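Local coordinates for putative uncharacterized protein (Mycobacterium tuberculosis, PDB 2Z99), which probably takes part in chromosome segregation and condensation during cell division, as a winged-helix ScpB subunit that pairs with a second copy of itself, at residues 13-16 against 17-20; 40-43 against 44-48; 50-53 against 54-58. All blocks are in the same frame, centred on the assembly; numbering follows the deposited sequence.

Contacts 1, 2 and 3 sit in one N-terminal winged-helix domain, on the same side of the chain's centre, and follow each other in sequence. The centre of contact 1 lies about 11 Å from those of contacts 2 and 3, which are about 14 Å apart. Helix 13-26 touches both: Leu16 CD2 packs 3.8 Å from Thr40 OG1 of contact 2, and Leu20 CD1 comes 3.4 Å from Lys50 CG of contact 3. A long, weak ion pair, Lys17 NZ to Glu57 OE1 at 3.5 Å, spans contacts 1 and 3. Contacts 2 and 3 adjoin only through the run of helix 44-60, which both use.

Contact 1. Residues 13-16 against 17-20; sequences ADEL and KRVL
Residues 13-16 and 17-20 form the first two turns of helix 13-26, the first helix of the N-terminal winged-helix domain, with i to i+4 bonds from Lys17 N to Ala13 O (3.1 Å), Val19 N to Glu15 O (3.0 Å) and Leu20 N to Leu16 O (3.0 Å). Arg18 N fits this pattern less well, dividing its hydrogen between weak bonds to Asp14 O and Glu15 O. The side chain of Arg18 starts beside its own backbone N (chi1 -60°) and then extends back along the preceding turn, which lays the guanidinium against the Asp14 carbonyl: Asp14 O lies over one face, while Glu15 OE2 comes to the edge. NH1 makes a salt bridge there with OE2 at 2.7 Å, its partner tilted 30° from the guanidinium plane and met on the anti side of the carboxylate. The other carboxylate oxygen, Glu15 OE1, is bridged to Arg81 of the second subunit, and Arg18 NE gives a hydrogen bond to Arg61 O of that subunit, so this polar pair belongs to the dimer interface. On the buried side of the helix, Leu16 CD2 rests 4.0 Å from Leu20 CG.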
ATOM      1  N   ALA A  13       0.394 -15.969 -21.915  1.00 49.73           N
ATOM      2  CA  ALA A  13       1.515 -15.400 -21.186  1.00 49.11           C
ATOM      3  C   ALA A  13       1.306 -13.939 -20.843  1.00 49.81           C
ATOM      4  O   ALA A  13       1.427 -13.535 -19.685  1.00 48.87           O
ATOM      5  CB  ALA A  13       2.783 -15.561 -21.995  1.00 46.85           C
ATOM      6  N   ASP A  14       0.996 -13.148 -21.863  1.00 50.22           N
ATOM      7  CA  ASP A  14       0.778 -11.721 -21.691  1.00 50.36           C
ATOM      8  C   ASP A  14      -0.398 -11.362 -20.787  1.00 47.57           C
ATOM      9  O   ASP A  14      -0.359 -10.346 -20.108  1.00 48.40           O
ATOM     10  CB  ASP A  14       0.622 -11.050 -23.062  1.00 52.57           C
ATOM     11  CG  ASP A  14       1.959 -10.751 -23.716  1.00 53.02           C
ATOM     12  OD1 ASP A  14       2.994 -11.226 -23.198  1.00 54.94           O
ATOM     13  OD2 ASP A  14       1.974 -10.039 -24.742  1.00 53.04           O
ATOM     14  N   GLU A  15      -1.443 -12.176 -20.771  1.00 45.78           N
ATOM     15  CA  GLU A  15      -2.573 -11.879 -19.898  1.00 46.81           C
ATOM     16  C   GLU A  15      -2.234 -12.191 -18.449  1.00 44.94           C
ATOM     17  O   GLU A  15      -2.499 -11.398 -17.562  1.00 46.50           O
ATOM     18  CB  GLU A  15      -3.813 -12.668 -20.312  1.00 47.21           C
ATOM     19  CG  GLU A  15      -4.733 -11.883 -21.197  1.00 50.95           C
ATOM     20  CD  GLU A  15      -5.191 -10.594 -20.549  1.00 53.67           C
ATOM     21  OE1 GLU A  15      -5.911 -10.667 -19.530  1.00 52.50           O
ATOM     22  OE2 GLU A  15      -4.824  -9.505 -21.053  1.00 55.91           O
ATOM     23  N   LEU A  16      -1.631 -13.347 -18.219  1.00 44.22           N
ATOM     24  CA  LEU A  16      -1.253 -13.764 -16.873  1.00 44.23           C
ATOM     25  C   LEU A  16      -0.357 -12.702 -16.246  1.00 44.76           C
ATOM     26  O   LEU A  16      -0.482 -12.396 -15.057  1.00 44.01           O
ATOM     27  CB  LEU A  16      -0.497 -15.093 -16.923  1.00 42.51           C
ATOM     28  CG  LEU A  16      -0.673 -16.102 -15.779  1.00 43.19           C
ATOM     29  CD1 LEU A  16       0.698 -16.596 -15.336  1.00 38.44           C
ATOM     30  CD2 LEU A  16      -1.424 -15.482 -14.625  1.00 40.23           C
ATOM     31  N   LYS A  17       0.546 -12.147 -17.048  1.00 43.93           N
ATOM     32  CA  LYS A  17       1.455 -11.123 -16.562  1.00 44.25           C
ATOM     33  C   LYS A  17       0.662  -9.903 -16.103  1.00 43.80           C
ATOM     34  O   LYS A  17       0.972  -9.299 -15.080  1.00 41.76           O
ATOM     35  CB  LYS A  17       2.453 -10.739 -17.657  1.00 43.80           C
ATOM     36  CG  LYS A  17       3.457  -9.666 -17.253  1.00 47.83           C
ATOM     37  CD  LYS A  17       4.784  -9.872 -17.985  1.00 51.78           C
ATOM     38  CE  LYS A  17       5.764  -8.727 -17.762  1.00 50.60           C
ATOM     39  NZ  LYS A  17       5.426  -7.530 -18.582  1.00 53.19           N
ATOM     40  N   ARG A  18      -0.374  -9.557 -16.858  1.00 42.40           N
ATOM     41  CA  ARG A  18      -1.201  -8.408 -16.516  1.00 41.03           C
ATOM     42  C   ARG A  18      -1.916  -8.635 -15.198  1.00 40.80           C
ATOM     43  O   ARG A  18      -1.773  -7.846 -14.265  1.00 45.33           O
ATOM     44  CB  ARG A  18      -2.224  -8.155 -17.615  1.00 40.57           C
ATOM     45  CG  ARG A  18      -1.589  -7.880 -18.957  1.00 39.53           C
ATOM     46  CD  ARG A  18      -2.636  -7.568 -19.993  1.00 38.04           C
ATOM     47  NE  ARG A  18      -2.008  -7.108 -21.219  1.00 39.66           N
ATOM     48  CZ  ARG A  18      -1.967  -7.806 -22.348  1.00 40.25           C
ATOM     49  NH1 ARG A  18      -2.530  -9.008 -22.422  1.00 37.50           N
ATOM     50  NH2 ARG A  18      -1.352  -7.297 -23.402  1.00 40.47           N
ATOM     51  N   VAL A  19      -2.695  -9.708 -15.120  1.00 40.47           N
ATOM     52  CA  VAL A  19      -3.414 -10.025 -13.903  1.00 37.09           C
ATOM     53  C   VAL A  19      -2.454  -9.986 -12.704  1.00 39.21           C
ATOM     54  O   VAL A  19      -2.753  -9.354 -11.691  1.00 40.73           O
ATOM     55  CB  VAL A  19      -4.065 -11.421 -13.997  1.00 37.63           C
ATOM     56  CG1 VAL A  19      -4.833 -11.714 -12.728  1.00 33.77           C
ATOM     57  CG2 VAL A  19      -5.004 -11.484 -15.190  1.00 32.41           C
ATOM     58  N   LEU A  20      -1.292 -10.626 -12.822  1.00 36.11           N
ATOM     59  CA  LEU A  20      -0.340 -10.641 -11.720  1.00 36.78           C
ATOM     60  C   LEU A  20       0.154  -9.249 -11.330  1.00 38.80           C
ATOM     61  O   LEU A  20       0.505  -9.015 -10.168  1.00 36.54           O
ATOM     62  CB  LEU A  20       0.853 -11.552 -12.037  1.00 34.84           C
ATOM     63  CG  LEU A  20       0.535 -13.056 -12.091  1.00 37.20           C
ATOM     64  CD1 LEU A  20       1.810 -13.881 -12.346  1.00 33.30           C
ATOM     65  CD2 LEU A  20      -0.104 -13.481 -10.773  1.00 36.02           C
TER

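Contact 2. Residues 40-43 against 44-48; sequences TEQP and VYRVA
Val44 opens helix 44-60 directly after Pro43, the N-cap residue, and the next side chain, Tyr45, meets that proline. Tyr45 CG lies between the backbone N and the carbonyl carbon (chi1 82°), which brings the ring alongside the proline: CE2 and Pro43 CB are only 3.2 Å apart, a tight, oblique approach. Arg46, its CG anti to the backbone N (chi1 179°) and its chain extended to NE, lies beside Gln42 and points the same way. There NE donates to Gln42 OE1 at 3.1 Å, with the oxygen at the edge of the guanidinium and the amide plane turned 74° against it. Gln42 NE2 bonds to Glu10 and, weakly, to Thr40 O. Val47 N bonds to Pro43 O at 3.2 Å, the first full helical bond, and Val47 CG2 meets Thr40 CG2 and Gln42 CB, both at 4.1 Å. Before it, Glu41 ends helix 33-40 in a Schellman motif with positive phi. The turn thus joins two helices of the helix-turn-helix core: Val47 also packs on Leu36 and Ala37 of helix 33-40, while Arg46 reaches helix 13-26 and Thr40 touches Tyr85 of the second subunit.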
ATOM      1  N   THR A  40      -5.994 -16.631  -9.532  1.00 48.02           N
ATOM      2  CA  THR A  40      -5.979 -16.568 -10.973  1.00 48.97           C
ATOM      3  C   THR A  40      -6.388 -17.875 -11.656  1.00 51.73           C
ATOM      4  O   THR A  40      -6.450 -17.950 -12.887  1.00 51.23           O
ATOM      5  CB  THR A  40      -4.604 -16.154 -11.434  1.00 47.46           C
ATOM      6  OG1 THR A  40      -4.706 -15.598 -12.742  1.00 49.18           O
ATOM      7  CG2 THR A  40      -3.660 -17.342 -11.433  1.00 45.48           C
ATOM      8  N   GLU A  41      -6.662 -18.904 -10.859  1.00 52.25           N
ATOM      9  CA  GLU A  41      -7.085 -20.194 -11.406  1.00 54.44           C
ATOM     10  C   GLU A  41      -6.059 -20.886 -12.313  1.00 52.61           C
ATOM     11  O   GLU A  41      -6.436 -21.529 -13.286  1.00 52.22           O
ATOM     12  CB  GLU A  41      -8.377 -20.005 -12.187  1.00 56.44           C
ATOM     13  CG  GLU A  41      -9.466 -20.959 -11.800  1.00 62.79           C
ATOM     14  CD  GLU A  41     -10.750 -20.236 -11.480  1.00 66.40           C
ATOM     15  OE1 GLU A  41     -11.220 -19.450 -12.335  1.00 68.87           O
ATOM     16  OE2 GLU A  41     -11.285 -20.450 -10.371  1.00 70.90           O
ATOM     17  N   GLN A  42      -4.778 -20.765 -11.986  1.00 50.32           N
ATOM     18  CA  GLN A  42      -3.729 -21.377 -12.782  1.00 50.37           C
ATOM     19  C   GLN A  42      -2.899 -22.349 -11.957  1.00 50.53           C
ATOM     20  O   GLN A  42      -3.043 -22.431 -10.738  1.00 50.94           O
ATOM     21  CB  GLN A  42      -2.786 -20.295 -13.331  1.00 50.29           C
ATOM     22  CG  GLN A  42      -3.455 -19.248 -14.192  1.00 49.96           C
ATOM     23  CD  GLN A  42      -4.030 -19.829 -15.458  1.00 51.39           C
ATOM     24  OE1 GLN A  42      -3.309 -20.422 -16.255  1.00 55.52           O
ATOM     25  NE2 GLN A  42      -5.333 -19.665 -15.652  1.00 49.70           N
ATOM     26  N   PRO A  43      -2.033 -23.130 -12.625  1.00 51.25           N
ATOM     27  CA  PRO A  43      -1.182 -24.080 -11.902  1.00 50.29           C
ATOM     28  C   PRO A  43      -0.118 -23.235 -11.209  1.00 50.46           C
ATOM     29  O   PRO A  43       0.407 -22.284 -11.803  1.00 51.47           O
ATOM     30  CB  PRO A  43      -0.591 -24.939 -13.018  1.00 48.35           C
ATOM     31  CG  PRO A  43      -1.644 -24.904 -14.071  1.00 49.84           C
ATOM     32  CD  PRO A  43      -2.070 -23.457 -14.062  1.00 51.46           C
ATOM     33  N   VAL A  44       0.208 -23.555  -9.963  1.00 48.94           N
ATOM     34  CA  VAL A  44       1.205 -22.753  -9.280  1.00 48.20           C
ATOM     35  C   VAL A  44       2.547 -22.752  -9.998  1.00 46.93           C
ATOM     36  O   VAL A  44       3.204 -21.719 -10.062  1.00 49.66           O
ATOM     37  CB  VAL A  44       1.408 -23.189  -7.796  1.00 49.22           C
ATOM     38  CG1 VAL A  44       0.075 -23.527  -7.172  1.00 46.01           C
ATOM     39  CG2 VAL A  44       2.384 -24.351  -7.696  1.00 51.01           C
ATOM     40  N   TYR A  45       2.953 -23.887 -10.560  1.00 44.52           N
ATOM     41  CA  TYR A  45       4.247 -23.949 -11.239  1.00 42.06           C
ATOM     42  C   TYR A  45       4.357 -22.870 -12.315  1.00 41.30           C
ATOM     43  O   TYR A  45       5.441 -22.355 -12.586  1.00 41.29           O
ATOM     44  CB  TYR A  45       4.463 -25.342 -11.862  1.00 40.48           C
ATOM     45  CG  TYR A  45       3.805 -25.551 -13.210  1.00 36.84           C
ATOM     46  CD1 TYR A  45       4.394 -25.056 -14.371  1.00 35.78           C
ATOM     47  CD2 TYR A  45       2.563 -26.177 -13.314  1.00 36.30           C
ATOM     48  CE1 TYR A  45       3.763 -25.165 -15.598  1.00 35.02           C
ATOM     49  CE2 TYR A  45       1.925 -26.297 -14.534  1.00 36.95           C
ATOM     50  CZ  TYR A  45       2.534 -25.783 -15.674  1.00 37.58           C
ATOM     51  OH  TYR A  45       1.913 -25.889 -16.898  1.00 41.57           O
ATOM     52  N   ARG A  46       3.219 -22.555 -12.930  1.00 41.84           N
ATOM     53  CA  ARG A  46       3.125 -21.546 -13.983  1.00 41.31           C
ATOM     54  C   ARG A  46       3.282 -20.147 -13.367  1.00 40.12           C
ATOM     55  O   ARG A  46       4.090 -19.338 -13.832  1.00 41.00           O
ATOM     56  CB  ARG A  46       1.766 -21.688 -14.686  1.00 41.68           C
ATOM     57  CG  ARG A  46       1.468 -20.700 -15.814  1.00 43.60           C
ATOM     58  CD  ARG A  46       0.308 -21.241 -16.645  1.00 44.50           C
ATOM     59  NE  ARG A  46      -0.421 -20.266 -17.459  1.00 44.93           N
ATOM     60  CZ  ARG A  46       0.140 -19.429 -18.323  1.00 46.92           C
ATOM     61  NH1 ARG A  46       1.455 -19.434 -18.483  1.00 47.28           N
ATOM     62  NH2 ARG A  46      -0.617 -18.615 -19.052  1.00 43.75           N
ATOM     63  N   VAL A  47       2.518 -19.872 -12.313  1.00 38.92           N
ATOM     64  CA  VAL A  47       2.591 -18.582 -11.628  1.00 36.89           C
ATOM     65  C   VAL A  47       4.003 -18.379 -11.073  1.00 38.08           C
ATOM     66  O   VAL A  47       4.643 -17.352 -11.317  1.00 37.10           O
ATOM     67  CB  VAL A  47       1.551 -18.522 -10.475  1.00 37.74           C
ATOM     68  CG1 VAL A  47       1.658 -17.207  -9.708  1.00 37.68           C
ATOM     69  CG2 VAL A  47       0.161 -18.677 -11.041  1.00 32.66           C
ATOM     70  N   ALA A  48       4.495 -19.368 -10.336  1.00 37.15           N
ATOM     71  CA  ALA A  48       5.829 -19.298  -9.756  1.00 37.61           C
ATOM     72  C   ALA A  48       6.844 -18.886 -10.806  1.00 38.11           C
ATOM     73  O   ALA A  48       7.682 -18.014 -10.574  1.00 39.94           O
ATOM     74  CB  ALA A  48       6.226 -20.665  -9.153  1.00 36.16           C
TER

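Contact 3. Residues 50-53 against 54-58; sequences KLQL and MADEL
Met54 lies back across Lys50, one turn earlier on the same helix. Its CG starts beside the backbone N (chi1 -64°), which sets it 3.1 Å from Lys50 O, and its sulfur SD then meets Lys50 CG at 3.7 Å, the two chains crossing at a slant. A similar arrangement recurs one turn further on. Glu57 CG sits 3.0 Å from Leu53 O, and the chain extends until OE2 lies 3.4 Å from Leu53 CG, while OE1 makes a long, weak ion pair with Lys17 NZ of helix 13-26. On another side of the helix, Ala55 CB stands 3.3 Å from Leu51 O. These side chains are carried by regular helical bonds: Met54 N to Lys50 O at 2.7 Å, Ala55 N to Leu51 O, and Glu57 N to Leu53 O at 2.9 Å.

The bonds belong to helix 44-60, the third helix of the N-terminal winged-helix domain, which precedes the two-stranded antiparallel wing formed by strands 65-70 and 73-78. The Lys50 chain, bent at chi2, chi3 and chi4, folds toward the side of Glu57, and Lys50 NZ stands 4.9 Å from Glu57 OE2, too far for a salt bridge, though the opposite charges may attract weakly.

Farther out, the faces of the helix divide among its neighbours. Leu51, Gln52 and Ala55 pack on Trp74 of strand 73-78, and Ala55 shares Leu67 of strand 65-70 with Met54 and Leu58. Met54 also touches Glu21 of helix 13-26, placing the thioether chain between that helix and the wing.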
ATOM      1  N   LYS A  50       6.268 -17.413 -13.777  1.00 38.30           N
ATOM      2  CA  LYS A  50       5.953 -16.087 -14.284  1.00 40.02           C
ATOM      3  C   LYS A  50       6.489 -14.962 -13.392  1.00 40.82           C
ATOM      4  O   LYS A  50       7.061 -13.972 -13.879  1.00 38.69           O
ATOM      5  CB  LYS A  50       4.443 -15.952 -14.422  1.00 41.05           C
ATOM      6  CG  LYS A  50       4.000 -14.585 -14.874  1.00 46.42           C
ATOM      7  CD  LYS A  50       3.321 -14.657 -16.222  1.00 46.95           C
ATOM      8  CE  LYS A  50       4.302 -14.978 -17.323  1.00 48.95           C
ATOM      9  NZ  LYS A  50       5.111 -13.777 -17.642  1.00 51.91           N
ATOM     10  N   LEU A  51       6.303 -15.122 -12.084  1.00 40.88           N
ATOM     11  CA  LEU A  51       6.751 -14.124 -11.129  1.00 40.34           C
ATOM     12  C   LEU A  51       8.258 -13.969 -11.208  1.00 41.57           C
ATOM     13  O   LEU A  51       8.780 -12.853 -11.113  1.00 41.78           O
ATOM     14  CB  LEU A  51       6.312 -14.527  -9.722  1.00 39.36           C
ATOM     15  CG  LEU A  51       4.801 -14.436  -9.459  1.00 40.49           C
ATOM     16  CD1 LEU A  51       4.427 -15.263  -8.251  1.00 38.78           C
ATOM     17  CD2 LEU A  51       4.402 -12.975  -9.252  1.00 43.56           C
ATOM     18  N   GLN A  52       8.964 -15.077 -11.408  1.00 41.77           N
ATOM     19  CA  GLN A  52      10.416 -15.009 -11.491  1.00 42.94           C
ATOM     20  C   GLN A  52      10.856 -14.418 -12.824  1.00 42.14           C
ATOM     21  O   GLN A  52      11.949 -13.862 -12.942  1.00 40.92           O
ATOM     22  CB  GLN A  52      11.029 -16.392 -11.289  1.00 45.68           C
ATOM     23  CG  GLN A  52      11.788 -16.530  -9.970  1.00 53.46           C
ATOM     24  CD  GLN A  52      12.959 -15.556  -9.851  1.00 56.19           C
ATOM     25  OE1 GLN A  52      13.908 -15.604 -10.642  1.00 58.41           O
ATOM     26  NE2 GLN A  52      12.892 -14.665  -8.864  1.00 55.84           N
ATOM     27  N   LEU A  53      10.003 -14.533 -13.833  1.00 42.04           N
ATOM     28  CA  LEU A  53      10.332 -13.962 -15.133  1.00 41.40           C
ATOM     29  C   LEU A  53      10.042 -12.451 -15.076  1.00 40.37           C
ATOM     30  O   LEU A  53      10.814 -11.635 -15.599  1.00 41.22           O
ATOM     31  CB  LEU A  53       9.515 -14.632 -16.239  1.00 41.46           C
ATOM     32  CG  LEU A  53       9.703 -13.993 -17.621  1.00 42.31           C
ATOM     33  CD1 LEU A  53      11.177 -13.964 -17.972  1.00 40.46           C
ATOM     34  CD2 LEU A  53       8.906 -14.762 -18.665  1.00 41.77           C
ATOM     35  N   MET A  54       8.933 -12.085 -14.435  1.00 37.95           N
ATOM     36  CA  MET A  54       8.587 -10.673 -14.273  1.00 37.01           C
ATOM     37  C   MET A  54       9.645 -10.017 -13.385  1.00 36.48           C
ATOM     38  O   MET A  54      10.014  -8.869 -13.598  1.00 36.85           O
ATOM     39  CB  MET A  54       7.212 -10.530 -13.623  1.00 37.60           C
ATOM     40  CG  MET A  54       6.090 -11.074 -14.468  1.00 35.78           C
ATOM     41  SD  MET A  54       4.532 -11.109 -13.599  1.00 37.63           S
ATOM     42  CE  MET A  54       4.396  -9.317 -13.149  1.00 33.41           C
ATOM     43  N   ALA A  55      10.143 -10.745 -12.387  1.00 37.50           N
ATOM     44  CA  ALA A  55      11.175 -10.185 -11.518  1.00 35.85           C
ATOM     45  C   ALA A  55      12.458 -10.056 -12.314  1.00 37.03           C
ATOM     46  O   ALA A  55      13.219  -9.114 -12.112  1.00 36.85           O
ATOM     47  CB  ALA A  55      11.405 -11.071 -10.295  1.00 37.67           C
ATOM     48  N   ASP A  56      12.709 -11.002 -13.217  1.00 36.07           N
ATOM     49  CA  ASP A  56      13.915 -10.937 -14.044  1.00 36.73           C
ATOM     50  C   ASP A  56      13.881  -9.743 -14.997  1.00 34.82           C
ATOM     51  O   ASP A  56      14.892  -9.067 -15.203  1.00 33.75           O
ATOM     52  CB  ASP A  56      14.086 -12.212 -14.877  1.00 39.06           C
ATOM     53  CG  ASP A  56      14.560 -13.402 -14.057  1.00 44.51           C
ATOM     54  OD1 ASP A  56      15.219 -13.201 -13.007  1.00 42.55           O
ATOM     55  OD2 ASP A  56      14.286 -14.549 -14.487  1.00 47.66           O
ATOM     56  N   GLU A  57      12.718  -9.497 -15.598  1.00 35.37           N
ATOM     57  CA  GLU A  57      12.572  -8.375 -16.524  1.00 37.48           C
ATOM     58  C   GLU A  57      12.782  -7.033 -15.811  1.00 35.68           C
ATOM     59  O   GLU A  57      13.503  -6.168 -16.309  1.00 33.36           O
ATOM     60  CB  GLU A  57      11.177  -8.386 -17.147  1.00 40.38           C
ATOM     61  CG  GLU A  57      10.811  -9.664 -17.848  1.00 46.41           C
ATOM     62  CD  GLU A  57       9.323  -9.753 -18.150  1.00 50.59           C
ATOM     63  OE1 GLU A  57       8.610  -8.748 -17.944  1.00 53.71           O
ATOM     64  OE2 GLU A  57       8.867 -10.828 -18.598  1.00 55.55           O
ATOM     65  N   LEU A  58      12.143  -6.866 -14.652  1.00 35.66           N
ATOM     66  CA  LEU A  58      12.257  -5.627 -13.879  1.00 36.24           C
ATOM     67  C   LEU A  58      13.692  -5.307 -13.508  1.00 35.87           C
ATOM     68  O   LEU A  58      14.131  -4.167 -13.647  1.00 35.34           O
ATOM     69  CB  LEU A  58      11.397  -5.706 -12.616  1.00 34.15           C
ATOM     70  CG  LEU A  58       9.899  -5.729 -12.953  1.00 36.73           C
ATOM     71  CD1 LEU A  58       9.076  -6.079 -11.722  1.00 33.14           C
ATOM     72  CD2 LEU A  58       9.493  -4.369 -13.536  1.00 31.64           C
TER